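Local atomic coordinates of aldehyde dehydrogenase (Burkholderia vietnamiensis, PDB entry 5KF0), a protein that probably oxidises aldehydes to carboxylic acids with a nicotinamide cofactor, and binds NADPH in the crystal as a tetrameric member of the aldehyde dehydrogenase family. Residues L233-S238 against W243-K248; D60-M65 against I152-F157; G455-K458 against G463-G466; I114-V119 against E465-A470. One frame throughout, in Å; residues are numbered along the deposited sequence. Where two conformers were deposited one is given.

Contact 1: residues L233-S238 against W243-K248; sequences LSFTGS and WALKEK. With NDP (NADPH dihydro-nicotinamide-adenine-dinucleotide phosphate), chain E.
The Phe235 ring meets Leu245 CD1 obliquely and has the NADPH ribose oxygen O4B at its edge, close to the ring plane. CE1 of Phe235 is the edge atom, 3.2 Å from O4B of the cofactor. CD1 of the same ring lies 3.7 Å from Leu245 CD1. The two side chains cross at about a right angle. Phe235 CG stands anti to the backbone N (chi1 170°), which swings the ring off the strand toward the helix. Leu245 divides its methyls. CD1 packs on the phenylalanine, and CD2 approaches the adenine, 3.8 Å from N6A of NADPH. Two residues earlier on the strand, Leu233 CD2 lies 4.3 Å from Leu245 CB, a looser apolar contact.

Strand 232-236 and helix 239-248 open a beta-alpha-beta unit that closes with strand 253-257. This is the Rossmann-like cofactor domain of the aldehyde dehydrogenase fold. The cofactor lies across the carboxyl end of the strand. There Ser238, at the N-cap position of the helix, grips one phosphate oxygen twice. Its backbone N donates to O1A of NADPH over 2.9 Å at 163°, and its OG donates to the same O1A over 2.7 Å. OG also makes a weak hydrogen bond with Val241 N. The start of the helix would be expected to add a favourable dipole for the phosphate charge. Thr236 CG2 reaches toward the nicotinamide, while Thr236 OG1 and Ser234 OG are both hydrogen-bonded to Lys171. Trp243 points away from the strand and makes a cation-pi contact with Lys251 of the second subunit.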
loop_
_atom_site.group_PDB
_atom_site.type_symbol
_atom_site.label_atom_id
_atom_site.label_comp_id
_atom_site.label_asym_id
_atom_site.label_seq_id
_atom_site.Cartn_x
_atom_site.Cartn_y
_atom_site.Cartn_z
ATOM N N LEU A 233 -12.553 -10.621 21.245
ATOM C CA LEU A 233 -13.223 -11.908 21.101
ATOM C C LEU A 233 -13.368 -12.161 19.611
ATOM O O LEU A 233 -13.949 -11.335 18.899
ATOM C CB LEU A 233 -14.595 -11.917 21.777
ATOM C CG LEU A 233 -15.524 -13.061 21.336
ATOM C CD1 LEU A 233 -15.023 -14.418 21.843
ATOM C CD2 LEU A 233 -16.955 -12.822 21.812
ATOM N N SER A 234 -12.821 -13.271 19.131
ATOM C CA SER A 234 -13.002 -13.660 17.736
ATOM C C SER A 234 -13.697 -15.014 17.733
ATOM O O SER A 234 -13.130 -16.012 18.188
ATOM C CB SER A 234 -11.670 -13.688 16.985
ATOM O OG SER A 234 -11.859 -14.104 15.641
ATOM N N PHE A 235 -14.931 -15.023 17.233
ATOM C CA PHE A 235 -15.848 -16.151 17.328
ATOM C C PHE A 235 -16.169 -16.661 15.934
ATOM O O PHE A 235 -16.557 -15.879 15.058
ATOM C CB PHE A 235 -17.141 -15.735 18.051
ATOM C CG PHE A 235 -18.240 -16.775 17.974
ATOM C CD1 PHE A 235 -18.340 -17.762 18.940
ATOM C CD2 PHE A 235 -19.157 -16.768 16.923
ATOM C CE1 PHE A 235 -19.340 -18.730 18.865
ATOM C CE2 PHE A 235 -20.156 -17.732 16.837
ATOM C CZ PHE A 235 -20.248 -18.716 17.814
ATOM N N THR A 236 -16.000 -17.968 15.725
ATOM C CA THR A 236 -16.468 -18.635 14.512
ATOM C C THR A 236 -17.479 -19.704 14.912
ATOM O O THR A 236 -17.152 -20.616 15.686
ATOM C CB THR A 236 -15.304 -19.248 13.724
ATOM O OG1 THR A 236 -14.360 -18.216 13.390
ATOM C CG2 THR A 236 -15.818 -19.891 12.422
ATOM N N GLY A 237 -18.700 -19.587 14.394
ATOM C CA GLY A 237 -19.764 -20.491 14.794
ATOM C C GLY A 237 -21.095 -20.002 14.256
ATOM O O GLY A 237 -21.138 -19.231 13.297
ATOM N N SER A 238 -22.174 -20.443 14.905
ATOM C CA SER A 238 -23.513 -20.185 14.387
ATOM C C SER A 238 -23.921 -18.726 14.603
ATOM O O SER A 238 -23.523 -18.088 15.590
ATOM C CB SER A 238 -24.537 -21.106 15.041
ATOM O OG SER A 238 -24.695 -20.829 16.425
ATOM N N TRP A 243 -24.196 -13.529 17.478
ATOM C CA TRP A 243 -24.810 -12.233 17.755
ATOM C C TRP A 243 -25.172 -12.092 19.231
ATOM O O TRP A 243 -25.135 -10.981 19.776
ATOM C CB TRP A 243 -26.040 -12.027 16.864
ATOM C CG TRP A 243 -25.668 -11.912 15.407
ATOM C CD1 TRP A 243 -26.037 -12.754 14.393
ATOM C CD2 TRP A 243 -24.844 -10.901 14.812
ATOM N NE1 TRP A 243 -25.484 -12.329 13.201
ATOM C CE2 TRP A 243 -24.761 -11.186 13.429
ATOM C CE3 TRP A 243 -24.188 -9.769 15.310
ATOM C CZ2 TRP A 243 -24.025 -10.387 12.536
ATOM C CZ3 TRP A 243 -23.458 -8.976 14.424
ATOM C CH2 TRP A 243 -23.386 -9.288 13.050
ATOM N N ALA A 244 -25.492 -13.204 19.895
ATOM C CA ALA A 244 -25.760 -13.162 21.329
ATOM C C ALA A 244 -24.493 -12.855 22.122
ATOM O O ALA A 244 -24.536 -12.109 23.111
ATOM C CB ALA A 244 -26.363 -14.494 21.780
ATOM N N LEU A 245 -23.354 -13.414 21.702
ATOM C CA LEU A 245 -22.106 -13.154 22.418
ATOM C C LEU A 245 -21.665 -11.705 22.243
ATOM O O LEU A 245 -21.152 -11.096 23.189
ATOM C CB LEU A 245 -21.003 -14.115 21.964
ATOM C CG LEU A 245 -21.270 -15.589 22.295
ATOM C CD1 LEU A 245 -20.029 -16.415 21.998
ATOM C CD2 LEU A 245 -21.697 -15.762 23.754
ATOM N N LYS A 246 -21.890 -11.123 21.057
ATOM C CA LYS A 246 -21.567 -9.708 20.866
ATOM C C LYS A 246 -22.266 -8.842 21.910
ATOM O O LYS A 246 -21.663 -7.911 22.460
ATOM C CB LYS A 246 -21.951 -9.263 19.448
ATOM C CG LYS A 246 -21.603 -7.802 19.115
ATOM C CD LYS A 246 -21.988 -7.472 17.666
ATOM C CE LYS A 246 -21.472 -6.102 17.193
ATOM N NZ LYS A 246 -22.127 -4.945 17.846
ATOM N N GLU A 247 -23.531 -9.155 22.220
ATOM C CA GLU A 247 -24.283 -8.365 23.197
ATOM C C GLU A 247 -23.692 -8.454 24.598
ATOM O O GLU A 247 -23.911 -7.553 25.414
ATOM C CB GLU A 247 -25.740 -8.826 23.249
ATOM C CG GLU A 247 -26.513 -8.648 21.961
ATOM C CD GLU A 247 -27.969 -9.050 22.107
ATOM O OE1 GLU A 247 -28.266 -9.931 22.945
ATOM O OE2 GLU A 247 -28.815 -8.480 21.386
ATOM N N LYS A 248 -22.983 -9.537 24.911
ATOM C CA LYS A 248 -22.459 -9.773 26.251
ATOM C C LYS A 248 -20.974 -9.456 26.374
ATOM O O LYS A 248 -20.406 -9.610 27.461
ATOM C CB LYS A 248 -22.689 -11.233 26.663
ATOM C CG LYS A 248 -24.137 -11.665 26.783
ATOM C CD LYS A 248 -24.196 -13.177 26.948
ATOM C CE LYS A 248 -25.452 -13.622 27.667
ATOM N NZ LYS A 248 -25.367 -13.332 29.128
HETATM P PA NDP E . -21.986 -23.373 17.402
HETATM O O1A NDP E . -22.422 -21.947 17.356
HETATM O O2A NDP E . -23.078 -24.307 17.925
HETATM O O5B NDP E . -20.677 -23.574 18.281
HETATM C C5B NDP E . -19.474 -22.891 17.849
HETATM C C4B NDP E . -18.566 -22.711 19.036
HETATM O O4B NDP E . -19.157 -21.765 19.956
HETATM C C3B NDP E . -18.307 -23.984 19.853
HETATM O O3B NDP E . -16.984 -23.970 20.382
HETATM C C2B NDP E . -19.322 -23.836 20.986
HETATM O O2B NDP E . -18.986 -24.553 22.192
HETATM C C1B NDP E . -19.183 -22.346 21.242
HETATM N N9A NDP E . -20.280 -21.759 22.000
HETATM C C8A NDP E . -21.629 -21.893 21.799
HETATM N N7A NDP E . -22.362 -21.180 22.623
HETATM C C5A NDP E . -21.430 -20.538 23.422
HETATM C C6A NDP E . -21.558 -19.625 24.488
HETATM N N6A NDP E . -22.732 -19.207 24.978
HETATM N N1A NDP E . -20.421 -19.159 25.054
HETATM C C2A NDP E . -19.245 -19.587 24.588
HETATM N N3A NDP E . -19.000 -20.447 23.596
HETATM C C4A NDP E . -20.142 -20.888 23.052
HETATM O O3 NDP E . -21.543 -23.824 15.945
HETATM P PN NDP E . -21.093 -25.222 15.333
HETATM O O1N NDP E . -19.928 -25.748 16.087
HETATM O O2N NDP E . -22.315 -26.103 15.295
HETATM O O5D NDP E . -20.622 -24.877 13.859
HETATM C C5D NDP E . -21.503 -24.644 12.747
HETATM C C4D NDP E . -21.705 -23.158 12.587
HETATM O O4D NDP E . -20.425 -22.503 12.380
HETATM C C3D NDP E . -22.575 -22.810 11.376
HETATM O O3D NDP E . -23.514 -21.777 11.650
HETATM C C2D NDP E . -21.532 -22.390 10.342
HETATM O O2D NDP E . -21.991 -21.560 9.280
HETATM C C1D NDP E . -20.513 -21.686 11.227
HETATM N N1N NDP E . -19.242 -21.635 10.515
HETATM C C2N NDP E . -18.670 -20.438 10.152
HETATM C C3N NDP E . -17.584 -20.363 9.357
HETATM C C7N NDP E . -16.918 -19.071 9.038
HETATM O O7N NDP E . -15.690 -19.077 8.875
HETATM N N7N NDP E . -17.663 -17.980 8.872
HETATM C C4N NDP E . -17.033 -21.596 8.736
HETATM C C5N NDP E . -17.506 -22.816 9.450
HETATM C C6N NDP E . -18.581 -22.790 10.216
HETATM P P2B NDP E . -19.432 -26.118 22.402
HETATM O O1X NDP E . -19.989 -26.611 21.120
HETATM O O2X NDP E . -18.169 -26.764 22.890
HETATM O O3X NDP E . -20.458 -26.121 23.516
#

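Contact 2: residues D60-M65 against I152-F157; sequences DAVKPM and IGPCSF
Val62 meets Gly153 and Pro154 through apolar contact alone, and its CG2 methyl does the touching. That methyl lies 3.6 Å from Pro154 CD and 3.8 Å from Pro154 CG, so it rests against one side of the proline ring. The two side chains cross at about a right angle. With CG1 anti to the backbone N (chi1 166°), the other methyl, CG2, is the one turned to the proline. Gly153 adds backbone packing: its CA is 4.4 Å from the same Val62 CG2.

Backbone hydrogen bonds set the two sides separately. Met65 N donates to Ala61 O over 2.9 Å in the first turn of helix 62-67. On the other side, Ile152 is bonded to Met474, and Pro154 to Arg231. Cys155 makes backbone hydrogen bonds with Pro181 and Val183, where strand 155-158 begins between its neighbours 182-185 and 232-236. Gly153 has a positive phi of 126°, a conformation that glycine adopts easily, and the chain turns here into the strand.

Helix 48-60 completes the surroundings, with Ala58 and Val59 packing on Pro154. The contact thus seats a short outer helix against the loop that leads into a strand of the cofactor-binding sheet. Its chemistry is nonpolar and small in area: it consists of one methyl packed on a proline ring, without a polar bond between the segments to add direction.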
loop_
_atom_site.group_PDB
_atom_site.type_symbol
_atom_site.label_atom_id
_atom_site.label_comp_id
_atom_site.label_asym_id
_atom_site.label_seq_id
_atom_site.Cartn_x
_atom_site.Cartn_y
_atom_site.Cartn_z
ATOM N N ASP A 60 -0.048 -11.800 31.804
ATOM C CA ASP A 60 1.362 -11.746 32.165
ATOM C C ASP A 60 2.272 -11.942 30.961
ATOM O O ASP A 60 3.419 -11.482 30.997
ATOM C CB ASP A 60 1.679 -12.785 33.241
ATOM C CG ASP A 60 1.064 -12.431 34.588
ATOM O OD1 ASP A 60 0.692 -11.249 34.773
ATOM O OD2 ASP A 60 0.960 -13.324 35.455
ATOM N N ALA A 61 1.786 -12.590 29.899
ATOM C CA ALA A 61 2.572 -12.832 28.693
ATOM C C ALA A 61 2.519 -11.692 27.683
ATOM O O ALA A 61 3.192 -11.778 26.653
ATOM C CB ALA A 61 2.106 -14.124 28.004
ATOM N N VAL A 62 1.737 -10.638 27.935
ATOM C CA VAL A 62 1.559 -9.578 26.939
ATOM C C VAL A 62 2.894 -8.926 26.580
ATOM O O VAL A 62 3.247 -8.802 25.400
ATOM C CB VAL A 62 0.536 -8.547 27.442
ATOM C CG1 VAL A 62 0.593 -7.283 26.584
ATOM C CG2 VAL A 62 -0.857 -9.169 27.392
ATOM N N LYS A 63 3.652 -8.485 27.584
ATOM C CA LYS A 63 4.905 -7.797 27.273
ATOM C C LYS A 63 5.928 -8.749 26.659
ATOM O O LYS A 63 6.521 -8.398 25.623
ATOM C CB LYS A 63 5.434 -7.080 28.521
ATOM C CG LYS A 63 6.691 -6.257 28.275
ATOM C CD LYS A 63 6.943 -5.309 29.451
ATOM C CE LYS A 63 8.427 -5.113 29.715
ATOM N NZ LYS A 63 9.084 -4.326 28.640
ATOM N N PRO A 64 6.151 -9.958 27.188
ATOM C CA PRO A 64 7.099 -10.865 26.519
ATOM C C PRO A 64 6.727 -11.186 25.076
ATOM O O PRO A 64 7.611 -11.257 24.209
ATOM C CB PRO A 64 7.057 -12.113 27.410
ATOM C CG PRO A 64 6.692 -11.591 28.756
ATOM C CD PRO A 64 5.728 -10.482 28.504
ATOM N N MET A 65 5.438 -11.380 24.793
ATOM C CA MET A 65 5.013 -11.630 23.417
ATOM C C MET A 65 5.246 -10.410 22.540
ATOM O O MET A 65 5.693 -10.537 21.396
ATOM C CB MET A 65 3.536 -12.035 23.383
ATOM C CG MET A 65 3.288 -13.466 23.796
ATOM S SD MET A 65 4.104 -14.634 22.676
ATOM C CE MET A 65 3.188 -14.384 21.171
ATOM N N ILE A 152 -2.863 -6.391 20.201
ATOM C CA ILE A 152 -3.996 -5.821 20.931
ATOM C C ILE A 152 -4.015 -6.270 22.389
ATOM O O ILE A 152 -4.554 -5.566 23.253
ATOM C CB ILE A 152 -5.318 -6.156 20.216
ATOM C CG1 ILE A 152 -6.457 -5.272 20.732
ATOM C CG2 ILE A 152 -5.644 -7.652 20.344
ATOM C CD1 ILE A 152 -7.716 -5.352 19.858
ATOM N N GLY A 153 -3.432 -7.421 22.696
ATOM C CA GLY A 153 -3.460 -7.948 24.038
ATOM C C GLY A 153 -4.004 -9.357 24.028
ATOM O O GLY A 153 -4.062 -10.005 22.977
ATOM N N PRO A 154 -4.432 -9.859 25.186
ATOM C CA PRO A 154 -4.982 -11.221 25.230
ATOM C C PRO A 154 -6.220 -11.340 24.356
ATOM O O PRO A 154 -7.120 -10.498 24.405
ATOM C CB PRO A 154 -5.319 -11.421 26.711
ATOM C CG PRO A 154 -4.424 -10.424 27.439
ATOM C CD PRO A 154 -4.400 -9.236 26.519
ATOM N N CYS A 155 -6.260 -12.402 23.555
ATOM C CA CYS A 155 -7.362 -12.657 22.639
ATOM C C CYS A 155 -8.108 -13.908 23.072
ATOM O O CYS A 155 -7.490 -14.900 23.460
ATOM C CB CYS A 155 -6.870 -12.858 21.202
ATOM S SG CYS A 155 -6.113 -11.387 20.462
ATOM N N SER A 156 -9.436 -13.847 22.970
ATOM C CA SER A 156 -10.322 -14.972 23.236
ATOM C C SER A 156 -10.789 -15.537 21.897
ATOM O O SER A 156 -11.373 -14.812 21.084
ATOM C CB SER A 156 -11.524 -14.530 24.074
ATOM O OG SER A 156 -12.437 -15.609 24.236
ATOM N N PHE A 157 -10.544 -16.827 21.676
ATOM C CA PHE A 157 -10.825 -17.494 20.407
ATOM C C PHE A 157 -11.800 -18.641 20.643
ATOM O O PHE A 157 -11.562 -19.486 21.512
ATOM C CB PHE A 157 -9.542 -18.058 19.779
ATOM C CG PHE A 157 -8.573 -17.006 19.303
ATOM C CD1 PHE A 157 -9.014 -15.735 18.931
ATOM C CD2 PHE A 157 -7.215 -17.304 19.203
ATOM C CE1 PHE A 157 -8.107 -14.778 18.477
ATOM C CE2 PHE A 157 -6.309 -16.360 18.736
ATOM C CZ PHE A 157 -6.754 -15.093 18.378
#

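Contact 3: residues G455-K458 against G463-G466; sequences GGVK and GREG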
loop_
_atom_site.group_PDB
_atom_site.type_symbol
_atom_site.label_atom_id
_atom_site.label_comp_id
_atom_site.label_asym_id
_atom_site.label_seq_id
_atom_site.Cartn_x
_atom_site.Cartn_y
_atom_site.Cartn_z
ATOM N N GLY A 455 -15.243 -13.440 4.988
ATOM C CA GLY A 455 -16.187 -13.165 6.051
ATOM C C GLY A 455 -17.531 -12.777 5.477
ATOM O O GLY A 455 -17.731 -12.759 4.262
ATOM N N GLY A 456 -18.461 -12.483 6.388
ATOM C CA GLY A 456 -19.818 -12.195 5.969
ATOM C C GLY A 456 -20.311 -10.814 6.337
ATOM O O GLY A 456 -19.764 -10.164 7.232
ATOM N N VAL A 457 -21.347 -10.358 5.637
ATOM C CA VAL A 457 -22.103 -9.178 6.037
ATOM C C VAL A 457 -23.520 -9.628 6.385
ATOM O O VAL A 457 -23.804 -10.835 6.432
ATOM C CB VAL A 457 -22.083 -8.094 4.939
ATOM C CG1 VAL A 457 -20.638 -7.581 4.723
ATOM C CG2 VAL A 457 -22.673 -8.634 3.622
ATOM N N LYS A 458 -24.424 -8.675 6.636
ATOM C CA LYS A 458 -25.753 -8.994 7.155
ATOM C C LYS A 458 -25.622 -9.926 8.364
ATOM O O LYS A 458 -24.751 -9.695 9.205
ATOM C CB LYS A 458 -26.632 -9.558 6.023
ATOM C CG LYS A 458 -26.854 -8.503 4.912
ATOM C CD LYS A 458 -27.318 -9.094 3.580
ATOM C CE LYS A 458 -28.649 -9.807 3.738
ATOM N NZ LYS A 458 -29.174 -10.278 2.413
ATOM N N GLY A 463 -16.570 -8.420 10.248
ATOM C CA GLY A 463 -15.122 -8.447 10.118
ATOM C C GLY A 463 -14.666 -9.505 9.121
ATOM O O GLY A 463 -15.465 -10.213 8.502
ATOM N N ARG A 464 -13.341 -9.587 8.943
ATOM C CA ARG A 464 -12.770 -10.537 7.991
ATOM C C ARG A 464 -11.623 -11.327 8.602
ATOM O O ARG A 464 -10.827 -10.787 9.372
ATOM C CB ARG A 464 -12.234 -9.848 6.733
ATOM C CG ARG A 464 -13.315 -9.105 5.937
ATOM C CD ARG A 464 -14.269 -10.076 5.220
ATOM N NE ARG A 464 -15.206 -9.280 4.429
ATOM C CZ ARG A 464 -16.254 -8.639 4.939
ATOM N NH1 ARG A 464 -16.566 -8.754 6.232
ATOM N NH2 ARG A 464 -17.015 -7.899 4.145
ATOM N N GLU A 465 -11.528 -12.599 8.217
ATOM C CA GLU A 465 -10.334 -13.397 8.452
ATOM C C GLU A 465 -9.592 -13.566 7.126
ATOM O O GLU A 465 -9.882 -12.868 6.141
ATOM C CB GLU A 465 -10.700 -14.721 9.138
ATOM C CG GLU A 465 -11.035 -14.479 10.616
ATOM C CD GLU A 465 -11.265 -15.742 11.414
ATOM O OE1 GLU A 465 -11.551 -16.798 10.805
ATOM O OE2 GLU A 465 -11.186 -15.673 12.656
ATOM N N GLY A 466 -8.609 -14.471 7.108
ATOM C CA GLY A 466 -7.514 -14.352 6.159
ATOM C C GLY A 466 -6.388 -13.622 6.867
ATOM O O GLY A 466 -6.649 -12.639 7.557
HETATM O O HOH W 1 -17.230 -12.334 9.015
HETATM O O HOH W 2 -18.540 -7.758 8.144
#
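Arg464 lies across the backbone of Gly455-Val457, with its guanidinium over the chain and its aliphatic part against Gly455. Its CD sits 3.5 Å from Gly455 N. The backbone of Gly455 then passes over one face of the guanidinium, its O 4.2 Å above the plane and offset toward the rim. The terminal NH2 comes 3.7 Å from Val457 CG1, and these two side chains run at a slant to each other. A bend at chi2 (-72°) turns the arginine back along its own chain and brings the flat group over the glycines.

The bend also lets NH1 donate to Gly463 O over 2.9 Å at 157°. The acceptor lies in the guanidinium plane, but the donor stands 67° out of the carbonyl plane and does not follow a lone pair. NH2 is held by the second subunit, in a salt bridge with Glu476 and a hydrogen bond to Pro477 O.

Two waters join the facing backbones. One accepts from Gly456 N and donates to Gly463 O over 2.8 Å. The other donates to Gly456 O over 2.8 Å, accepts from Gly463 N and Arg464 NH1, and sits in plane at the guanidinium edge. The segments flank strand 461-462, an outermost strand of the cofactor-binding sheet within this chain, and the second leads into helix 467-473. Gly455 has no side chain, which permits the close approach of Gly463 and Arg464. The chemistry is water-mediated between the backbones, and one guanidinium serves both the local turn, through NH1, and the subunit interface, through NH2.

Contact 4: residues I114-V119 against E465-A470; sequences IDTFRV and EGIRYA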
loop_
_atom_site.group_PDB
_atom_site.type_symbol
_atom_site.label_atom_id
_atom_site.label_comp_id
_atom_site.label_asym_id
_atom_site.label_seq_id
_atom_site.Cartn_x
_atom_site.Cartn_y
_atom_site.Cartn_z
ATOM N N ILE A 114 -1.851 -26.373 7.108
ATOM C CA ILE A 114 -0.464 -26.051 6.782
ATOM C C ILE A 114 -0.387 -24.777 5.946
ATOM O O ILE A 114 0.439 -23.895 6.216
ATOM C CB ILE A 114 0.201 -27.246 6.073
ATOM C CG1 ILE A 114 0.359 -28.404 7.052
ATOM C CG2 ILE A 114 1.556 -26.838 5.512
ATOM C CD1 ILE A 114 0.484 -29.773 6.383
ATOM N N ASP A 115 -1.256 -24.654 4.931
ATOM C CA ASP A 115 -1.314 -23.448 4.104
ATOM C C ASP A 115 -1.528 -22.205 4.959
ATOM O O ASP A 115 -0.866 -21.177 4.767
ATOM C CB ASP A 115 -2.452 -23.542 3.072
ATOM C CG ASP A 115 -2.176 -24.523 1.928
ATOM O OD1 ASP A 115 -1.022 -24.945 1.718
ATOM O OD2 ASP A 115 -3.152 -24.856 1.214
ATOM N N THR A 116 -2.470 -22.275 5.904
ATOM C CA THR A 116 -2.800 -21.112 6.722
ATOM C C THR A 116 -1.621 -20.698 7.598
ATOM O O THR A 116 -1.294 -19.508 7.689
ATOM C CB THR A 116 -4.047 -21.422 7.558
ATOM O OG1 THR A 116 -5.144 -21.683 6.674
ATOM C CG2 THR A 116 -4.413 -20.262 8.494
ATOM N N PHE A 117 -0.955 -21.664 8.237
ATOM C CA PHE A 117 0.236 -21.322 9.012
ATOM C C PHE A 117 1.363 -20.805 8.132
ATOM O O PHE A 117 2.138 -19.940 8.568
ATOM C CB PHE A 117 0.707 -22.531 9.834
ATOM C CG PHE A 117 0.048 -22.618 11.181
ATOM C CD1 PHE A 117 -1.282 -23.017 11.294
ATOM C CD2 PHE A 117 0.750 -22.298 12.335
ATOM C CE1 PHE A 117 -1.903 -23.073 12.549
ATOM C CE2 PHE A 117 0.137 -22.368 13.592
ATOM C CZ PHE A 117 -1.187 -22.756 13.691
ATOM N N ARG A 118 1.487 -21.311 6.901
ATOM C CA ARG A 118 2.548 -20.818 6.033
ATOM C C ARG A 118 2.300 -19.370 5.620
ATOM O O ARG A 118 3.242 -18.569 5.573
ATOM C CB ARG A 118 2.698 -21.705 4.802
ATOM C CG ARG A 118 3.819 -21.218 3.922
ATOM C CD ARG A 118 4.266 -22.224 2.906
ATOM N NE ARG A 118 5.501 -21.742 2.309
ATOM C CZ ARG A 118 6.157 -22.345 1.327
ATOM N NH1 ARG A 118 5.704 -23.485 0.807
ATOM N NH2 ARG A 118 7.275 -21.806 0.879
ATOM N N VAL A 119 1.044 -19.007 5.321
ATOM C CA VAL A 119 0.753 -17.598 5.040
ATOM C C VAL A 119 1.110 -16.738 6.247
ATOM O O VAL A 119 1.687 -15.647 6.111
ATOM C CB VAL A 119 -0.722 -17.393 4.642
ATOM C CG1 VAL A 119 -1.030 -15.909 4.445
ATOM C CG2 VAL A 119 -1.071 -18.163 3.390
ATOM N N GLU A 465 -11.528 -12.599 8.217
ATOM C CA GLU A 465 -10.334 -13.397 8.452
ATOM C C GLU A 465 -9.592 -13.566 7.126
ATOM O O GLU A 465 -9.882 -12.868 6.141
ATOM C CB GLU A 465 -10.700 -14.721 9.138
ATOM C CG GLU A 465 -11.035 -14.479 10.616
ATOM C CD GLU A 465 -11.265 -15.742 11.414
ATOM O OE1 GLU A 465 -11.551 -16.798 10.805
ATOM O OE2 GLU A 465 -11.186 -15.673 12.656
ATOM N N GLY A 466 -8.609 -14.471 7.108
ATOM C CA GLY A 466 -7.514 -14.352 6.159
ATOM C C GLY A 466 -6.388 -13.622 6.867
ATOM O O GLY A 466 -6.649 -12.639 7.557
ATOM N N ILE A 467 -5.148 -14.099 6.736
ATOM C CA ILE A 467 -4.108 -13.761 7.714
ATOM C C ILE A 467 -3.925 -12.250 7.852
ATOM O O ILE A 467 -3.885 -11.721 8.969
ATOM C CB ILE A 467 -2.781 -14.438 7.351
ATOM C CG1 ILE A 467 -2.906 -15.965 7.442
ATOM C CG2 ILE A 467 -1.665 -13.889 8.262
ATOM C CD1 ILE A 467 -3.395 -16.482 8.794
ATOM N N ARG A 468 -3.752 -11.539 6.732
ATOM C CA ARG A 468 -3.542 -10.089 6.805
ATOM C C ARG A 468 -4.647 -9.395 7.586
ATOM O O ARG A 468 -4.389 -8.452 8.348
ATOM C CB ARG A 468 -3.484 -9.483 5.399
ATOM C CG ARG A 468 -2.224 -9.777 4.627
ATOM C CD ARG A 468 -2.363 -9.270 3.194
ATOM N NE ARG A 468 -2.866 -7.897 3.163
ATOM C CZ ARG A 468 -3.281 -7.279 2.057
ATOM N NH1 ARG A 468 -3.245 -7.912 0.892
ATOM N NH2 ARG A 468 -3.730 -6.036 2.117
ATOM N N TYR A 469 -5.891 -9.828 7.384
ATOM C CA TYR A 469 -7.044 -9.132 7.936
ATOM C C TYR A 469 -7.226 -9.480 9.402
ATOM O O TYR A 469 -7.589 -8.612 10.203
ATOM C CB TYR A 469 -8.265 -9.464 7.055
ATOM C CG TYR A 469 -7.808 -9.365 5.616
ATOM C CD1 TYR A 469 -7.501 -10.505 4.871
ATOM C CD2 TYR A 469 -7.572 -8.125 5.034
ATOM C CE1 TYR A 469 -6.997 -10.404 3.578
ATOM C CE2 TYR A 469 -7.069 -8.021 3.752
ATOM C CZ TYR A 469 -6.796 -9.151 3.031
ATOM O OH TYR A 469 -6.297 -9.034 1.755
ATOM N N ALA A 470 -6.909 -10.721 9.774
ATOM C CA ALA A 470 -6.897 -11.088 11.183
ATOM C C ALA A 470 -5.815 -10.327 11.951
ATOM O O ALA A 470 -6.055 -9.874 13.077
ATOM C CB ALA A 470 -6.710 -12.598 11.307
#
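Ile467 and Val119 carry the largest buried areas here, and Thr116 follows. CG1 of Ile467 packs 3.5 Å from Val119 CG1. Ile467 CB is also close to that methyl, at 3.7 Å. The valine thus lies alongside the root of the isoleucine, and the two side chains meet at a slant. Val119 CG1 is anti to the backbone N (chi1 176°), and this directs it across to the other helix.

The far end of Ile467 reaches Thr116, one turn before Val119 on helix 103-123. Its CD1 comes 3.9 Å from Thr116 CG2 and 3.8 Å from Thr116 O. Thr116 turns its methyl to the isoleucine, while its OG1 is hydrogen-bonded to Asn166 OD1 and to Arg112 O. Its polar and apolar branches therefore serve different neighbours.

The contact joins the long helix 103-123 to the first turn of helix 467-473. Gly466 takes the N-cap position, and its O accepts from Ala470 N over 2.9 Å. Ala120 and Glu123 of the long helix extend the packing around Ile467. The subunit interface is near: Ile136 of the second subunit packs on Val119. Arg118 and Arg468 have salt bridges to other subunits, while Glu465 pairs with Lys171 of its own chain.

Between the segments the chemistry is wholly apolar at the side chains. The two helices meet through branched aliphatic groups, Val119 and Ile467, and the Thr116 methyl.

Contacts 1 and 2 meet in the cofactor-binding sheet, where strands 155-158 and 232-236 are neighbours. Their centres are about 20 Å apart, and Ser234 N probably hydrogen-bonds to Ser156 O. Contacts 3 and 4 share Glu465 and Gly466, with centres about 14 Å apart. Glu465 also links them to contact 1, since it packs against Ser234. Along the chain, contact 2 closes before contact 1 opens, and contact 1 closes before contact 3. Contact 1 is nested inside the long loop closed by contact 4, while contacts 2 and 4 alternate. Segments far apart in sequence thus come together around the cofactor-binding sheet; contact 1 touches NADPH, and contacts 1, 3 and 4 all touch the second subunit.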